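Local coordinates for pyoverdine biosynthesis protein PvcA (Pseudomonas aeruginosa, PDB 3E59) that makes the isonitrile group of paerucumarin's precursor from L-tyrosine, taking the isonitrile carbon from C2 of ribulose 5-phosphate, at residues 88-93 with 110-115; 96-101 with 146-151; 121-126 with 204-209. One frame throughout, in Å; residues are numbered along the deposited sequence.

Interactions 1 and 2 are two parts of one helix-on-sheet layer: helix 84-103 meets strand 108-112 through residues 88-93 and the approach to strand 149-151 through residues 96-101, with the contact centres about 9 Å apart. The two strands are parallel neighbours, probably hydrogen-bonded from Ile110 N to His148 O (2.9 Å) and from Val112 N to Gly150 O (2.7 Å), and Cys97 SG packs on Ile110 CG1 at 3.6 Å. Interaction 3 stands apart, its centre about 21 Å from that of interaction 1 and about 31 Å from that of interaction 2; relative to interaction 2 it lies on the opposite side of the chain's centre, joining the loop before helix 127-144 to helix 193-210.

Interaction 1. Residues 88-93 with 110-115; sequences LSLSFL and ITVCSD
Leu93 and Ile110 meet at their branch ends: Leu93 CD2 lies 4.0 Å from Ile110 CD1, and the two side chains cross at about a right angle. The same CD1 also sits 3.6 Å from the carbonyl oxygen Leu93 O, so it packs against both the helix backbone and its side chain. The reach comes from Ile110 CG1 standing beside the backbone N (chi1 -62°) with CD1 extended beyond it (chi2 171°), which carries the methyl outward from the strand. One helical turn earlier, Leu90 touches more lightly, CD2 approaching Val112 CG2 at 4.5 Å. Beta-branched Ile and Val suit the strand, while leucine, branched one carbon further out, leaves CB unbranched beside the helix backbone and offers two methyls to the sheet.

Ile149 of the adjoining strand packs against Leu93, Ile110 and Val112, and Leu64 on strand 60-64 touches Leu93 and Ile110. Helix 127-144 borders Leu90 through Leu137, Met140 and Ile144. All four contact residues are therefore buried in apolar surroundings. Helix 84-103 links strands 60-64 and 108-112, parallel neighbours in the sheet, and here it packs back on the second: a beta-alpha-beta crossover of a Rossmann-like alpha/beta fold.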
loop_
_atom_site.group_PDB
_atom_site.type_symbol
_atom_site.label_atom_id
_atom_site.label_comp_id
_atom_site.label_asym_id
_atom_site.label_seq_id
_atom_site.Cartn_x
_atom_site.Cartn_y
_atom_site.Cartn_z
ATOM N N LEU A 88 -9.272 6.522 8.130
ATOM C CA LEU A 88 -8.480 6.277 9.336
ATOM C C LEU A 88 -7.027 5.942 9.019
ATOM O O LEU A 88 -6.136 6.264 9.799
ATOM C CB LEU A 88 -9.119 5.175 10.172
ATOM C CG LEU A 88 -10.447 5.552 10.832
ATOM C CD1 LEU A 88 -11.106 4.311 11.341
ATOM C CD2 LEU A 88 -10.220 6.556 11.972
ATOM N N SER A 89 -6.788 5.289 7.882
ATOM C CA SER A 89 -5.419 5.003 7.457
ATOM C C SER A 89 -4.653 6.285 7.123
ATOM O O SER A 89 -3.491 6.456 7.538
ATOM C CB SER A 89 -5.396 4.043 6.267
ATOM O OG SER A 89 -5.988 2.811 6.615
ATOM N N LEU A 90 -5.292 7.180 6.370
ATOM C CA LEU A 90 -4.654 8.450 5.999
ATOM C C LEU A 90 -4.446 9.352 7.209
ATOM O O LEU A 90 -3.453 10.086 7.292
ATOM C CB LEU A 90 -5.463 9.183 4.928
ATOM C CG LEU A 90 -5.531 8.524 3.538
ATOM C CD1 LEU A 90 -6.730 9.053 2.752
ATOM C CD2 LEU A 90 -4.208 8.723 2.787
ATOM N N SER A 91 -5.391 9.302 8.146
ATOM C CA SER A 91 -5.281 10.089 9.365
ATOM C C SER A 91 -4.118 9.563 10.214
ATOM O O SER A 91 -3.339 10.341 10.784
ATOM C CB SER A 91 -6.604 10.063 10.128
ATOM O OG SER A 91 -6.493 10.812 11.319
ATOM N N PHE A 92 -3.987 8.239 10.273
ATOM C CA PHE A 92 -2.861 7.609 10.975
ATOM C C PHE A 92 -1.510 8.074 10.439
ATOM O O PHE A 92 -0.588 8.371 11.215
ATOM C CB PHE A 92 -2.912 6.070 10.911
ATOM C CG PHE A 92 -1.625 5.434 11.359
ATOM C CD1 PHE A 92 -1.372 5.240 12.713
ATOM C CD2 PHE A 92 -0.638 5.100 10.432
ATOM C CE1 PHE A 92 -0.174 4.706 13.131
ATOM C CE2 PHE A 92 0.572 4.561 10.840
ATOM C CZ PHE A 92 0.805 4.361 12.191
ATOM N N LEU A 93 -1.391 8.105 9.111
ATOM C CA LEU A 93 -0.132 8.427 8.459
ATOM C C LEU A 93 0.239 9.868 8.748
ATOM O O LEU A 93 1.409 10.192 8.972
ATOM C CB LEU A 93 -0.227 8.201 6.947
ATOM C CG LEU A 93 -0.311 6.764 6.410
ATOM C CD1 LEU A 93 -0.577 6.801 4.923
ATOM C CD2 LEU A 93 0.957 5.996 6.712
ATOM N N ILE A 110 4.941 12.376 4.133
ATOM C CA ILE A 110 4.695 11.109 3.435
ATOM C C ILE A 110 3.988 11.400 2.122
ATOM O O ILE A 110 2.887 11.982 2.102
ATOM C CB ILE A 110 3.865 10.090 4.268
ATOM C CG1 ILE A 110 4.604 9.711 5.552
ATOM C CG2 ILE A 110 3.550 8.802 3.425
ATOM C CD1 ILE A 110 3.751 8.868 6.548
ATOM N N THR A 111 4.632 11.010 1.026
ATOM C CA THR A 111 4.009 11.128 -0.279
ATOM C C THR A 111 3.407 9.783 -0.658
ATOM O O THR A 111 4.123 8.786 -0.822
ATOM C CB THR A 111 5.002 11.604 -1.356
ATOM O OG1 THR A 111 5.583 12.844 -0.940
ATOM C CG2 THR A 111 4.287 11.815 -2.688
ATOM N N VAL A 112 2.082 9.761 -0.771
ATOM C CA VAL A 112 1.369 8.595 -1.250
ATOM C C VAL A 112 1.548 8.533 -2.758
ATOM O O VAL A 112 1.081 9.411 -3.482
ATOM C CB VAL A 112 -0.138 8.643 -0.861
ATOM C CG1 VAL A 112 -0.937 7.564 -1.607
ATOM C CG2 VAL A 112 -0.304 8.478 0.644
ATOM N N CYS A 113 2.260 7.507 -3.223
ATOM C CA CYS A 113 2.534 7.349 -4.643
ATOM C C CYS A 113 1.573 6.312 -5.226
ATOM O O CYS A 113 1.903 5.142 -5.380
ATOM C CB CYS A 113 4.005 6.993 -4.869
ATOM S SG CYS A 113 5.155 8.321 -4.325
ATOM N N SER A 114 0.372 6.767 -5.542
ATOM C CA SER A 114 -0.678 5.884 -6.003
ATOM C C SER A 114 -0.232 5.056 -7.198
ATOM O O SER A 114 0.307 5.588 -8.173
ATOM C CB SER A 114 -1.923 6.683 -6.363
ATOM O OG SER A 114 -2.867 5.822 -6.979
ATOM N N ASP A 115 -0.462 3.751 -7.104
ATOM C CA ASP A 115 -0.162 2.830 -8.195
ATOM C C ASP A 115 -1.415 2.426 -8.979
ATOM O O ASP A 115 -1.406 1.440 -9.718
ATOM C CB ASP A 115 0.611 1.600 -7.680
ATOM C CG ASP A 115 -0.010 0.960 -6.428
ATOM O OD1 ASP A 115 -0.953 1.498 -5.801
ATOM O OD2 ASP A 115 0.484 -0.122 -6.060
#

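Interaction 2. Residues 96-101 with 146-151; sequences LCQRIQ and ATHIGV
Cys97 on helix 84-103 and His148, just before strand 149-151, bring their CA atoms to 6.5 Å, close enough for short side chains to touch directly. The beta carbons meet directly, Cys97 CB to His148 CB at 3.6 Å, and the sulfur lies beside the same carbon, with Cys97 SG 3.9 Å from His148 CB. A small, apolar cysteine, buried here, fits this close helix-to-chain spacing.

His148 takes most of the contact. With CG beside the backbone N (chi1 -52°), its ring passes over the helix surface and is met obliquely by Cys97 CB and by two glutamines. Gln98 contributes its aliphatic stem, CG lying 3.6 Å from His148 CE1, while its amide plane is turned 60° from the ring. Gln101, one turn after Cys97, extends from a position anti to its backbone N (chi1 -163°) and brings OE1 to 3.6 Å from His148 NE2. That is a polar approach but no hydrogen bond; the other end of the amide is held by Gln101 NE2 bonding to the carbonyl oxygen of Ala105. Long glutamines suit this partly exposed margin, where their methylenes can pack while the polar amides lie toward its outer side.

Closer along the chain, Thr147 OG1 sits 3.4 Å above one ring face, over its centre. Asn94 on the same helix accepts a hydrogen bond from His148 N, fixing the backbone that presents the ring. The contact thus places the later turns of a crossover helix against the chain leading into an edge strand of the parallel sheet, as in a Rossmann-like alpha/beta fold.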
loop_
_atom_site.group_PDB
_atom_site.type_symbol
_atom_site.label_atom_id
_atom_site.label_comp_id
_atom_site.label_asym_id
_atom_site.label_seq_id
_atom_site.Cartn_x
_atom_site.Cartn_y
_atom_site.Cartn_z
ATOM N N LEU A 96 1.462 10.053 12.436
ATOM C CA LEU A 96 2.831 9.544 12.458
ATOM C C LEU A 96 3.860 10.669 12.161
ATOM O O LEU A 96 4.882 10.794 12.844
ATOM C CB LEU A 96 2.951 8.391 11.459
ATOM C CG LEU A 96 4.240 7.566 11.349
ATOM C CD1 LEU A 96 4.511 6.722 12.590
ATOM C CD2 LEU A 96 4.141 6.665 10.147
ATOM N N CYS A 97 3.572 11.491 11.154
ATOM C CA CYS A 97 4.440 12.616 10.782
ATOM C C CYS A 97 4.490 13.657 11.901
ATOM O O CYS A 97 5.562 14.208 12.184
ATOM C CB CYS A 97 3.961 13.264 9.473
ATOM S SG CYS A 97 4.251 12.290 7.966
ATOM N N GLN A 98 3.337 13.905 12.539
ATOM C CA GLN A 98 3.235 14.849 13.666
ATOM C C GLN A 98 4.039 14.371 14.884
ATOM O O GLN A 98 4.762 15.156 15.512
ATOM C CB GLN A 98 1.762 15.105 14.041
ATOM C CG GLN A 98 0.948 15.845 12.956
ATOM C CD GLN A 98 -0.518 16.061 13.323
ATOM O OE1 GLN A 98 -1.192 15.163 13.831
ATOM N NE2 GLN A 98 -1.019 17.256 13.053
ATOM N N ARG A 99 3.931 13.084 15.210
ATOM C CA ARG A 99 4.731 12.506 16.313
ATOM C C ARG A 99 6.249 12.636 16.101
ATOM O O ARG A 99 6.978 12.905 17.043
ATOM C CB ARG A 99 4.350 11.046 16.587
ATOM C CG ARG A 99 2.917 10.870 17.065
ATOM C CD ARG A 99 2.702 9.557 17.803
ATOM N NE ARG A 99 2.596 9.762 19.251
ATOM C CZ ARG A 99 3.593 9.602 20.121
ATOM N NH1 ARG A 99 4.801 9.216 19.719
ATOM N NH2 ARG A 99 3.375 9.818 21.406
ATOM N N ILE A 100 6.710 12.431 14.865
ATOM C CA ILE A 100 8.107 12.663 14.496
ATOM C C ILE A 100 8.475 14.143 14.700
ATOM O O ILE A 100 9.536 14.445 15.244
ATOM C CB ILE A 100 8.410 12.210 13.028
ATOM C CG1 ILE A 100 8.349 10.675 12.910
ATOM C CG2 ILE A 100 9.760 12.735 12.560
ATOM C CD1 ILE A 100 8.449 10.130 11.494
ATOM N N GLN A 101 7.582 15.048 14.293
ATOM C CA GLN A 101 7.806 16.491 14.429
ATOM C C GLN A 101 7.886 16.970 15.899
ATOM O O GLN A 101 8.390 18.066 16.178
ATOM C CB GLN A 101 6.758 17.288 13.633
ATOM C CG GLN A 101 7.156 18.753 13.393
ATOM C CD GLN A 101 6.490 19.380 12.180
ATOM O OE1 GLN A 101 5.296 19.184 11.941
ATOM N NE2 GLN A 101 7.256 20.160 11.419
ATOM N N ALA A 146 -5.223 16.817 6.950
ATOM C CA ALA A 146 -3.876 16.278 6.880
ATOM C C ALA A 146 -3.008 17.202 6.038
ATOM O O ALA A 146 -3.324 17.471 4.881
ATOM C CB ALA A 146 -3.894 14.888 6.304
ATOM N N THR A 147 -1.937 17.714 6.631
ATOM C CA THR A 147 -1.038 18.599 5.920
ATOM C C THR A 147 0.327 17.958 5.597
ATOM O O THR A 147 1.150 18.580 4.915
ATOM C CB THR A 147 -0.800 19.913 6.698
ATOM O OG1 THR A 147 -0.102 19.616 7.914
ATOM C CG2 THR A 147 -2.114 20.615 7.026
ATOM N N HIS A 148 0.578 16.741 6.084
ATOM C CA HIS A 148 1.896 16.109 5.875
ATOM C C HIS A 148 1.825 14.979 4.864
ATOM O O HIS A 148 2.790 14.238 4.661
ATOM C CB HIS A 148 2.498 15.653 7.203
ATOM C CG HIS A 148 2.527 16.733 8.251
ATOM N ND1 HIS A 148 1.743 16.692 9.382
ATOM C CD2 HIS A 148 3.201 17.905 8.305
ATOM C CE1 HIS A 148 1.944 17.783 10.099
ATOM N NE2 HIS A 148 2.826 18.536 9.470
ATOM N N ILE A 149 0.667 14.875 4.226
ATOM C CA ILE A 149 0.385 13.816 3.262
ATOM C C ILE A 149 0.252 14.429 1.876
ATOM O O ILE A 149 -0.641 15.233 1.628
ATOM C CB ILE A 149 -0.905 13.008 3.646
ATOM C CG1 ILE A 149 -0.814 12.477 5.078
ATOM C CG2 ILE A 149 -1.145 11.829 2.684
ATOM C CD1 ILE A 149 0.475 11.688 5.398
ATOM N N GLY A 150 1.157 14.056 0.982
ATOM C CA GLY A 150 1.047 14.444 -0.425
ATOM C C GLY A 150 0.642 13.267 -1.297
ATOM O O GLY A 150 0.683 12.122 -0.860
ATOM N N VAL A 151 0.234 13.556 -2.529
ATOM C CA VAL A 151 -0.099 12.524 -3.501
ATOM C C VAL A 151 0.737 12.736 -4.759
ATOM O O VAL A 151 0.909 13.864 -5.215
ATOM C CB VAL A 151 -1.626 12.486 -3.854
ATOM C CG1 VAL A 151 -1.930 11.337 -4.787
ATOM C CG2 VAL A 151 -2.478 12.333 -2.596
#

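Interaction 3. Residues 121-126 with 204-209; sequences DLVRIG and RFLYED
Val123 and Leu206 form the direct apolar contact, Val123 CG1 meeting Leu206 CD2 at 4.0 Å, with the side chains crossing at about a right angle. The valine places CG1 beside its backbone N (chi1 -55°), which leaves CG2 in the crowded position between the backbone N and the carbonyl carbon; it is the first branch that makes the contact. Of the two leucine methyls it is CD2 that lies against the loop. The same methyl passes 4.3 Å from Leu122 O, a carbonyl oxygen that accepts a hydrogen bond from Arg229 NH1.

In this alpha/beta fold, residues 121-126 are the loop that links helix 116-119 to helix 127-144, with Gly126 at the N-cap position of the latter, and they rest on helix 193-210 close to its C-terminal end. Leu206 is also packed on Ala226 of helix 219-247, so a buried leucine serves both the loop and a second helix.

A water bridges the two segments, donating to Val123 O at 2.8 Å and to Asp209 OD2 at 2.6 Å. The two bonds make an angle of about 128° at the water. Asp209 suits this place because its short carboxylate has two oxygens to share. With OD1 nearly eclipsing CA (chi2 -4°), the carboxylate plane almost contains CA; OD1 is on the CA side, and OD2 is turned away from it, toward the water. The division of labour follows: OD2 receives the water, while OD1 takes a salt bridge from Lys76 NZ and a hydrogen bond with Ser71 OG.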
loop_
_atom_site.group_PDB
_atom_site.type_symbol
_atom_site.label_atom_id
_atom_site.label_comp_id
_atom_site.label_asym_id
_atom_site.label_seq_id
_atom_site.Cartn_x
_atom_site.Cartn_y
_atom_site.Cartn_z
ATOM N N ASP A 121 -5.199 -2.948 -17.315
ATOM C CA ASP A 121 -6.097 -4.094 -17.457
ATOM C C ASP A 121 -5.701 -5.287 -16.595
ATOM O O ASP A 121 -6.384 -6.319 -16.622
ATOM C CB ASP A 121 -6.227 -4.511 -18.939
ATOM C CG ASP A 121 -4.913 -5.051 -19.534
ATOM O OD1 ASP A 121 -4.383 -6.071 -19.030
ATOM O OD2 ASP A 121 -4.424 -4.466 -20.532
ATOM N N LEU A 122 -4.603 -5.161 -15.845
ATOM C CA LEU A 122 -4.103 -6.284 -15.054
ATOM C C LEU A 122 -4.961 -6.562 -13.823
ATOM O O LEU A 122 -5.190 -7.725 -13.487
ATOM C CB LEU A 122 -2.615 -6.126 -14.687
ATOM C CG LEU A 122 -1.577 -6.570 -15.729
ATOM C CD1 LEU A 122 -0.213 -6.006 -15.379
ATOM C CD2 LEU A 122 -1.501 -8.117 -15.901
ATOM N N VAL A 123 -5.435 -5.504 -13.162
ATOM C CA VAL A 123 -6.341 -5.655 -12.012
ATOM C C VAL A 123 -7.811 -5.387 -12.377
ATOM O O VAL A 123 -8.719 -5.667 -11.585
ATOM C CB VAL A 123 -5.871 -4.857 -10.754
ATOM C CG1 VAL A 123 -4.436 -5.248 -10.393
ATOM C CG2 VAL A 123 -5.971 -3.360 -10.960
ATOM N N ARG A 124 -8.026 -4.868 -13.584
ATOM C CA ARG A 124 -9.357 -4.734 -14.180
ATOM C C ARG A 124 -10.242 -3.689 -13.494
ATOM O O ARG A 124 -11.423 -3.907 -13.221
ATOM C CB ARG A 124 -10.045 -6.104 -14.320
ATOM C CG ARG A 124 -9.359 -7.013 -15.357
ATOM C CD ARG A 124 -9.508 -8.485 -15.035
ATOM N NE ARG A 124 -8.871 -9.320 -16.056
ATOM C CZ ARG A 124 -8.895 -10.652 -16.071
ATOM N NH1 ARG A 124 -9.519 -11.324 -15.111
ATOM N NH2 ARG A 124 -8.290 -11.315 -17.049
ATOM N N ILE A 125 -9.639 -2.539 -13.232
ATOM C CA ILE A 125 -10.357 -1.368 -12.768
ATOM C C ILE A 125 -10.140 -0.341 -13.868
ATOM O O ILE A 125 -8.996 -0.057 -14.235
ATOM C CB ILE A 125 -9.825 -0.888 -11.390
ATOM C CG1 ILE A 125 -10.034 -1.980 -10.331
ATOM C CG2 ILE A 125 -10.498 0.417 -10.945
ATOM C CD1 ILE A 125 -9.090 -1.886 -9.140
ATOM N N GLY A 126 -11.238 0.180 -14.423
ATOM C CA GLY A 126 -11.169 1.137 -15.531
ATOM C C GLY A 126 -10.537 2.449 -15.105
ATOM O O GLY A 126 -10.569 2.794 -13.922
ATOM N N ARG A 204 -3.233 -14.307 -4.428
ATOM C CA ARG A 204 -4.427 -14.356 -3.590
ATOM C C ARG A 204 -5.335 -13.133 -3.740
ATOM O O ARG A 204 -6.557 -13.295 -3.772
ATOM C CB ARG A 204 -4.080 -14.625 -2.120
ATOM C CG ARG A 204 -5.312 -14.921 -1.251
ATOM C CD ARG A 204 -4.957 -15.213 0.199
ATOM N NE ARG A 204 -4.400 -14.041 0.880
ATOM C CZ ARG A 204 -3.101 -13.862 1.128
ATOM N NH1 ARG A 204 -2.221 -14.786 0.744
ATOM N NH2 ARG A 204 -2.680 -12.764 1.753
ATOM N N PHE A 205 -4.752 -11.926 -3.838
ATOM C CA PHE A 205 -5.541 -10.699 -4.044
ATOM C C PHE A 205 -6.297 -10.776 -5.365
ATOM O O PHE A 205 -7.477 -10.454 -5.435
ATOM C CB PHE A 205 -4.675 -9.428 -4.115
ATOM C CG PHE A 205 -3.846 -9.142 -2.887
ATOM C CD1 PHE A 205 -4.119 -9.729 -1.663
ATOM C CD2 PHE A 205 -2.796 -8.226 -2.969
ATOM C CE1 PHE A 205 -3.342 -9.435 -0.548
ATOM C CE2 PHE A 205 -2.009 -7.920 -1.846
ATOM C CZ PHE A 205 -2.284 -8.524 -0.644
ATOM N N LEU A 206 -5.591 -11.161 -6.421
ATOM C CA LEU A 206 -6.191 -11.285 -7.747
ATOM C C LEU A 206 -7.270 -12.364 -7.787
ATOM O O LEU A 206 -8.346 -12.151 -8.342
ATOM C CB LEU A 206 -5.112 -11.560 -8.805
ATOM C CG LEU A 206 -4.075 -10.435 -8.925
ATOM C CD1 LEU A 206 -2.928 -10.866 -9.800
ATOM C CD2 LEU A 206 -4.698 -9.137 -9.461
ATOM N N TYR A 207 -6.985 -13.514 -7.188
ATOM C CA TYR A 207 -7.973 -14.590 -7.120
ATOM C C TYR A 207 -9.228 -14.155 -6.347
ATOM O O TYR A 207 -10.357 -14.337 -6.814
ATOM C CB TYR A 207 -7.339 -15.847 -6.508
ATOM C CG TYR A 207 -8.333 -16.927 -6.157
ATOM C CD1 TYR A 207 -8.817 -17.788 -7.144
ATOM C CD2 TYR A 207 -8.770 -17.107 -4.842
ATOM C CE1 TYR A 207 -9.718 -18.790 -6.840
ATOM C CE2 TYR A 207 -9.693 -18.117 -4.523
ATOM C CZ TYR A 207 -10.154 -18.950 -5.537
ATOM O OH TYR A 207 -11.061 -19.953 -5.288
ATOM N N GLU A 208 -9.024 -13.564 -5.178
ATOM C CA GLU A 208 -10.127 -13.085 -4.350
ATOM C C GLU A 208 -10.913 -11.936 -4.990
ATOM O O GLU A 208 -12.129 -11.855 -4.832
ATOM C CB GLU A 208 -9.637 -12.759 -2.940
ATOM C CG GLU A 208 -9.318 -14.047 -2.159
ATOM C CD GLU A 208 -8.810 -13.831 -0.741
ATOM O OE1 GLU A 208 -8.717 -12.683 -0.262
ATOM O OE2 GLU A 208 -8.487 -14.839 -0.092
ATOM N N ASP A 209 -10.224 -11.079 -5.742
ATOM C CA ASP A 209 -10.889 -10.063 -6.565
ATOM C C ASP A 209 -11.870 -10.671 -7.574
ATOM O O ASP A 209 -12.891 -10.059 -7.881
ATOM C CB ASP A 209 -9.856 -9.251 -7.348
ATOM C CG ASP A 209 -9.300 -8.070 -6.560
ATOM O OD1 ASP A 209 -9.749 -7.810 -5.416
ATOM O OD2 ASP A 209 -8.409 -7.395 -7.120
HETATM O O HOH W 1 -8.066 -7.544 -9.672
#